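Local coordinates for Alpha/beta hydrolase family protein (Bacillus anthracis, PDB 3OOS) that probably hydrolyses an as yet unidentified substrate, as a member of the alpha/beta hydrolase fold family, at residues A[30-42]-A[189-203]. Sequence-based numbering, arbitrary orientation.
Sequences HLYSEYNDNGNTF and LPNSGKTVGNRLNYF. With SO4 (sulfate ion), chain B.
L31 O takes a nearly straight bond from R199 NE, 2.7 Å long and in the guanidinium plane. R199 reaches it with a chain bent at chi3 (59°), and its other nitrogens bond K58 O and T77 OG1. CD2 of L31 packs on F203 CD1. L200 CD1 sits over the centre of one face of the Y32 ring, 3.7 Å from the centroid, and H30 CE1 lies against the opposite face, toward the rim. Y32 OH and H30 NE2 both bond a sulfate, which S99 OG and A100 N also hold. S99 belongs to a GxSxG pattern consistent with a nucleophile elbow, so the sulfate probably marks the active site. The Y32 backbone O accepts from V196 N, the N-cap residue of helix 197-207. S33 and E34 then pair antiparallel with T195 and K194 in a two-stranded sheet apart from the central one. A classic beta bulge sets G193 and K194 together opposite E34. CG2 of V196 packs on E34 CB, while E34 OE1 goes to G61 N. Beyond strand 33-34, S192 OG is gripped twice: it accepts from N36 N at 2.9 Å and donates to G39 O at 2.6 Å. N36 OD1 forms an Asx turn with N38 N. N40 ND2 meets S192 O head-on (C=O...N 175°, 3.0 Å). T41 N donates to N191 OD1 from above the carbonyl plane, at 3.0 Å.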
loop_
_atom_site.group_PDB
_atom_site.type_symbol
_atom_site.label_atom_id
_atom_site.label_comp_id
_atom_site.label_asym_id
_atom_site.label_seq_id
_atom_site.Cartn_x
_atom_site.Cartn_y
_atom_site.Cartn_z
ATOM N N HIS A 30 -2.729 2.437 3.139
ATOM C CA HIS A 30 -2.059 1.158 3.255
ATOM C C HIS A 30 -2.870 0.308 4.219
ATOM O O HIS A 30 -3.660 0.836 4.993
ATOM C CB HIS A 30 -0.637 1.354 3.776
ATOM C CG HIS A 30 0.178 0.102 3.773
ATOM N ND1 HIS A 30 0.339 -0.684 4.893
ATOM C CD2 HIS A 30 0.858 -0.514 2.778
ATOM C CE1 HIS A 30 1.092 -1.726 4.590
ATOM N NE2 HIS A 30 1.421 -1.644 3.312
ATOM N N LEU A 31 -2.681 -1.004 4.169
ATOM C CA LEU A 31 -3.496 -1.912 4.971
ATOM C C LEU A 31 -3.176 -1.890 6.469
ATOM O O LEU A 31 -4.046 -2.187 7.291
ATOM C CB LEU A 31 -3.398 -3.339 4.427
ATOM C CG LEU A 31 -4.457 -4.324 4.918
ATOM C CD1 LEU A 31 -5.866 -3.812 4.624
ATOM C CD2 LEU A 31 -4.224 -5.671 4.270
ATOM N N TYR A 32 -1.942 -1.546 6.829
ATOM C CA TYR A 32 -1.550 -1.551 8.242
ATOM C C TYR A 32 -0.466 -0.535 8.586
ATOM O O TYR A 32 0.535 -0.866 9.221
ATOM C CB TYR A 32 -1.170 -2.967 8.719
ATOM C CG TYR A 32 -0.350 -3.791 7.749
ATOM C CD1 TYR A 32 1.022 -3.579 7.605
ATOM C CD2 TYR A 32 -0.944 -4.804 6.996
ATOM C CE1 TYR A 32 1.776 -4.342 6.722
ATOM C CE2 TYR A 32 -0.194 -5.578 6.111
ATOM C CZ TYR A 32 1.163 -5.337 5.978
ATOM O OH TYR A 32 1.912 -6.093 5.103
ATOM N N SER A 33 -0.685 0.709 8.173
ATOM C CA SER A 33 0.250 1.801 8.445
ATOM C C SER A 33 -0.485 3.048 8.906
ATOM O O SER A 33 -1.625 3.291 8.510
ATOM C CB SER A 33 1.063 2.148 7.196
ATOM O OG SER A 33 1.788 1.035 6.723
ATOM N N GLU A 34 0.178 3.844 9.738
ATOM C CA GLU A 34 -0.372 5.137 10.131
ATOM C C GLU A 34 0.538 6.280 9.708
ATOM O O GLU A 34 1.756 6.187 9.810
ATOM C CB GLU A 34 -0.678 5.191 11.632
ATOM C CG GLU A 34 0.518 4.966 12.554
ATOM C CD GLU A 34 0.122 4.841 14.016
ATOM O OE1 GLU A 34 -1.061 5.060 14.356
ATOM O OE2 GLU A 34 1.005 4.524 14.833
ATOM N N TYR A 35 -0.080 7.352 9.226
ATOM C CA TYR A 35 0.625 8.483 8.645
ATOM C C TYR A 35 0.523 9.733 9.515
ATOM O O TYR A 35 -0.326 9.825 10.402
ATOM C CB TYR A 35 0.044 8.795 7.263
ATOM C CG TYR A 35 0.022 7.625 6.307
ATOM C CD1 TYR A 35 1.189 7.194 5.677
ATOM C CD2 TYR A 35 -1.170 6.959 6.017
ATOM C CE1 TYR A 35 1.174 6.125 4.789
ATOM C CE2 TYR A 35 -1.197 5.888 5.129
ATOM C CZ TYR A 35 -0.021 5.478 4.520
ATOM O OH TYR A 35 -0.033 4.425 3.634
ATOM N N ASN A 36 1.408 10.688 9.249
ATOM C CA ASN A 36 1.325 12.020 9.839
ATOM C C ASN A 36 1.538 13.068 8.746
ATOM O O ASN A 36 1.645 12.713 7.571
ATOM C CB ASN A 36 2.314 12.173 11.003
ATOM C CG ASN A 36 3.757 11.964 10.586
ATOM O OD1 ASN A 36 4.205 12.492 9.571
ATOM N ND2 ASN A 36 4.500 11.201 11.386
ATOM N N ASP A 37 1.605 14.343 9.120
ATOM C CA ASP A 37 1.645 15.417 8.121
ATOM C C ASP A 37 2.966 15.563 7.349
ATOM O O ASP A 37 3.097 16.454 6.509
ATOM C CB ASP A 37 1.167 16.755 8.709
ATOM C CG ASP A 37 2.110 17.329 9.757
ATOM O OD1 ASP A 37 3.201 16.770 9.998
ATOM O OD2 ASP A 37 1.749 18.371 10.343
ATOM N N ASN A 38 3.931 14.683 7.617
ATOM C CA ASN A 38 5.100 14.556 6.743
ATOM C C ASN A 38 4.713 13.948 5.400
ATOM O O ASN A 38 5.469 14.027 4.433
ATOM C CB ASN A 38 6.188 13.698 7.390
ATOM C CG ASN A 38 6.858 14.393 8.557
ATOM O OD1 ASN A 38 6.844 13.892 9.680
ATOM N ND2 ASN A 38 7.440 15.555 8.301
ATOM N N GLY A 39 3.528 13.343 5.356
ATOM C CA GLY A 39 3.065 12.647 4.165
ATOM C C GLY A 39 3.760 11.311 4.015
ATOM O O GLY A 39 4.113 10.667 5.004
ATOM N N ASN A 40 3.972 10.900 2.770
ATOM C CA ASN A 40 4.465 9.564 2.481
ATOM C C ASN A 40 5.118 9.526 1.103
ATOM O O ASN A 40 4.633 10.163 0.172
ATOM C CB ASN A 40 3.300 8.571 2.565
ATOM C CG ASN A 40 3.684 7.186 2.117
ATOM O OD1 ASN A 40 3.406 6.796 0.985
ATOM N ND2 ASN A 40 4.337 6.435 2.997
ATOM N N THR A 41 6.206 8.770 0.978
ATOM C CA THR A 41 7.019 8.788 -0.245
ATOM C C THR A 41 6.381 8.072 -1.441
ATOM O O THR A 41 6.744 8.343 -2.585
ATOM C CB THR A 41 8.439 8.238 -0.006
ATOM O OG1 THR A 41 8.356 6.960 0.628
ATOM C CG2 THR A 41 9.245 9.191 0.867
ATOM N N PHE A 42 5.441 7.165 -1.178
ATOM C CA PHE A 42 4.629 6.576 -2.243
ATOM C C PHE A 42 3.541 7.555 -2.697
ATOM O O PHE A 42 3.310 7.721 -3.899
ATOM C CB PHE A 42 4.028 5.233 -1.802
ATOM C CG PHE A 42 2.908 4.744 -2.679
ATOM C CD1 PHE A 42 3.154 4.308 -3.979
ATOM C CD2 PHE A 42 1.602 4.706 -2.194
ATOM C CE1 PHE A 42 2.111 3.858 -4.787
ATOM C CE2 PHE A 42 0.556 4.258 -2.991
ATOM C CZ PHE A 42 0.809 3.830 -4.293
ATOM N N LEU A 189 14.092 12.311 2.562
ATOM C CA LEU A 189 12.763 12.770 2.167
ATOM C C LEU A 189 11.791 12.692 3.341
ATOM O O LEU A 189 11.909 11.792 4.176
ATOM C CB LEU A 189 12.234 11.936 0.993
ATOM C CG LEU A 189 13.037 11.954 -0.315
ATOM C CD1 LEU A 189 12.517 10.899 -1.281
ATOM C CD2 LEU A 189 13.021 13.336 -0.969
ATOM N N PRO A 190 10.826 13.632 3.410
ATOM C CA PRO A 190 9.800 13.529 4.448
ATOM C C PRO A 190 8.978 12.255 4.252
ATOM O O PRO A 190 8.642 11.902 3.122
ATOM C CB PRO A 190 8.935 14.773 4.225
ATOM C CG PRO A 190 9.192 15.184 2.820
ATOM C CD PRO A 190 10.604 14.790 2.523
ATOM N N ASN A 191 8.680 11.566 5.347
ATOM C CA ASN A 191 7.975 10.296 5.271
ATOM C C ASN A 191 7.263 9.965 6.566
ATOM O O ASN A 191 7.658 10.418 7.644
ATOM C CB ASN A 191 8.948 9.163 4.911
ATOM C CG ASN A 191 8.255 7.966 4.267
ATOM O OD1 ASN A 191 7.165 8.085 3.702
ATOM N ND2 ASN A 191 8.901 6.808 4.334
ATOM N N SER A 192 6.196 9.184 6.436
ATOM C CA SER A 192 5.512 8.567 7.560
ATOM C C SER A 192 4.861 7.276 7.070
ATOM O O SER A 192 4.787 7.027 5.862
ATOM C CB SER A 192 4.471 9.517 8.162
ATOM O OG SER A 192 3.363 9.700 7.294
ATOM N N GLY A 193 4.399 6.453 8.008
ATOM C CA GLY A 193 3.761 5.185 7.672
ATOM C C GLY A 193 4.243 4.066 8.573
ATOM O O GLY A 193 4.711 3.033 8.085
ATOM N N LYS A 194 4.122 4.290 9.882
ATOM C CA LYS A 194 4.534 3.322 10.895
ATOM C C LYS A 194 3.555 2.152 10.937
ATOM O O LYS A 194 2.345 2.342 10.850
ATOM C CB LYS A 194 4.605 3.996 12.269
ATOM C CG LYS A 194 5.748 3.515 13.153
ATOM C CD LYS A 194 5.969 4.468 14.321
ATOM C CE LYS A 194 4.918 4.279 15.405
ATOM N NZ LYS A 194 5.121 3.008 16.153
ATOM N N THR A 195 4.091 0.942 11.069
ATOM C CA THR A 195 3.261 -0.260 11.131
ATOM C C THR A 195 2.293 -0.191 12.311
ATOM O O THR A 195 2.690 0.154 13.426
ATOM C CB THR A 195 4.123 -1.525 11.244
ATOM O OG1 THR A 195 5.030 -1.572 10.141
ATOM C CG2 THR A 195 3.254 -2.776 11.218
ATOM N N VAL A 196 1.025 -0.505 12.046
ATOM C CA VAL A 196 0.006 -0.585 13.093
ATOM C C VAL A 196 -0.226 -2.056 13.444
ATOM O O VAL A 196 -0.793 -2.812 12.651
ATOM C CB VAL A 196 -1.318 0.110 12.669
ATOM C CG1 VAL A 196 -2.377 -0.024 13.757
ATOM C CG2 VAL A 196 -1.072 1.582 12.370
ATOM N N GLY A 197 0.224 -2.443 14.636
ATOM C CA GLY A 197 0.186 -3.834 15.093
ATOM C C GLY A 197 -1.175 -4.499 15.021
ATOM O O GLY A 197 -1.287 -5.630 14.545
ATOM N N ASN A 198 -2.211 -3.801 15.483
ATOM C CA ASN A 198 -3.571 -4.340 15.455
ATOM C C ASN A 198 -3.973 -4.766 14.052
ATOM O O ASN A 198 -4.585 -5.816 13.858
ATOM C CB ASN A 198 -4.583 -3.306 15.975
ATOM C CG ASN A 198 -4.619 -3.215 17.494
ATOM O OD1 ASN A 198 -4.941 -2.159 18.049
ATOM N ND2 ASN A 198 -4.299 -4.313 18.172
ATOM N N ARG A 199 -3.609 -3.941 13.074
ATOM C CA ARG A 199 -4.018 -4.145 11.694
ATOM C C ARG A 199 -3.151 -5.197 10.992
ATOM O O ARG A 199 -3.658 -5.997 10.201
ATOM C CB ARG A 199 -4.007 -2.814 10.937
ATOM C CG ARG A 199 -4.992 -1.768 11.481
ATOM C CD ARG A 199 -5.174 -0.616 10.490
ATOM N NE ARG A 199 -5.668 -1.137 9.218
ATOM C CZ ARG A 199 -6.949 -1.196 8.866
ATOM N NH1 ARG A 199 -7.897 -0.715 9.665
ATOM N NH2 ARG A 199 -7.276 -1.734 7.699
ATOM N N LEU A 200 -1.854 -5.195 11.291
ATOM C CA LEU A 200 -0.939 -6.204 10.758
ATOM C C LEU A 200 -1.312 -7.593 11.267
ATOM O O LEU A 200 -1.372 -8.550 10.487
ATOM C CB LEU A 200 0.515 -5.881 11.120
ATOM C CG LEU A 200 1.559 -6.943 10.745
ATOM C CD1 LEU A 200 1.664 -7.117 9.224
ATOM C CD2 LEU A 200 2.917 -6.600 11.344
ATOM N N ASN A 201 -1.568 -7.693 12.572
ATOM C CA ASN A 201 -2.004 -8.953 13.168
ATOM C C ASN A 201 -3.263 -9.482 12.507
ATOM O O ASN A 201 -3.345 -10.663 12.188
ATOM C CB ASN A 201 -2.228 -8.800 14.673
ATOM C CG ASN A 201 -0.934 -8.693 15.444
ATOM O OD1 ASN A 201 0.139 -9.029 14.937
ATOM N ND2 ASN A 201 -1.025 -8.225 16.683
ATOM N N TYR A 202 -4.236 -8.604 12.283
ATOM C CA TYR A 202 -5.470 -9.017 11.634
ATOM C C TYR A 202 -5.209 -9.537 10.220
ATOM O O TYR A 202 -5.763 -10.567 9.822
ATOM C CB TYR A 202 -6.513 -7.897 11.614
ATOM C CG TYR A 202 -7.833 -8.381 11.072
ATOM C CD1 TYR A 202 -8.787 -8.954 11.914
ATOM C CD2 TYR A 202 -8.114 -8.309 9.711
ATOM C CE1 TYR A 202 -9.999 -9.419 11.411
ATOM C CE2 TYR A 202 -9.310 -8.779 9.200
ATOM C CZ TYR A 202 -10.250 -9.323 10.051
ATOM O OH TYR A 202 -11.438 -9.781 9.535
ATOM N N PHE A 203 -4.366 -8.835 9.467
ATOM C CA PHE A 203 -4.034 -9.292 8.125
ATOM C C PHE A 203 -3.395 -10.678 8.149
ATOM O O PHE A 203 -3.816 -11.569 7.416
ATOM C CB PHE A 203 -3.120 -8.311 7.383
ATOM C CG PHE A 203 -2.635 -8.844 6.064
ATOM C CD1 PHE A 203 -3.516 -8.979 4.993
ATOM C CD2 PHE A 203 -1.314 -9.253 5.901
ATOM C CE1 PHE A 203 -3.085 -9.488 3.771
ATOM C CE2 PHE A 203 -0.873 -9.765 4.686
ATOM C CZ PHE A 203 -1.762 -9.882 3.617
HETATM S S SO4 B . 4.117 -3.939 3.199
HETATM O O1 SO4 B . 4.142 -4.851 4.338
HETATM O O2 SO4 B . 5.104 -4.369 2.218
HETATM O O3 SO4 B . 2.780 -3.935 2.618
HETATM O O4 SO4 B . 4.444 -2.591 3.662
HETATM O O HOH W 1 3.892 -0.529 7.670
HETATM O O HOH W 2 1.835 1.977 15.335
HETATM O O HOH W 3 7.274 10.534 10.351
#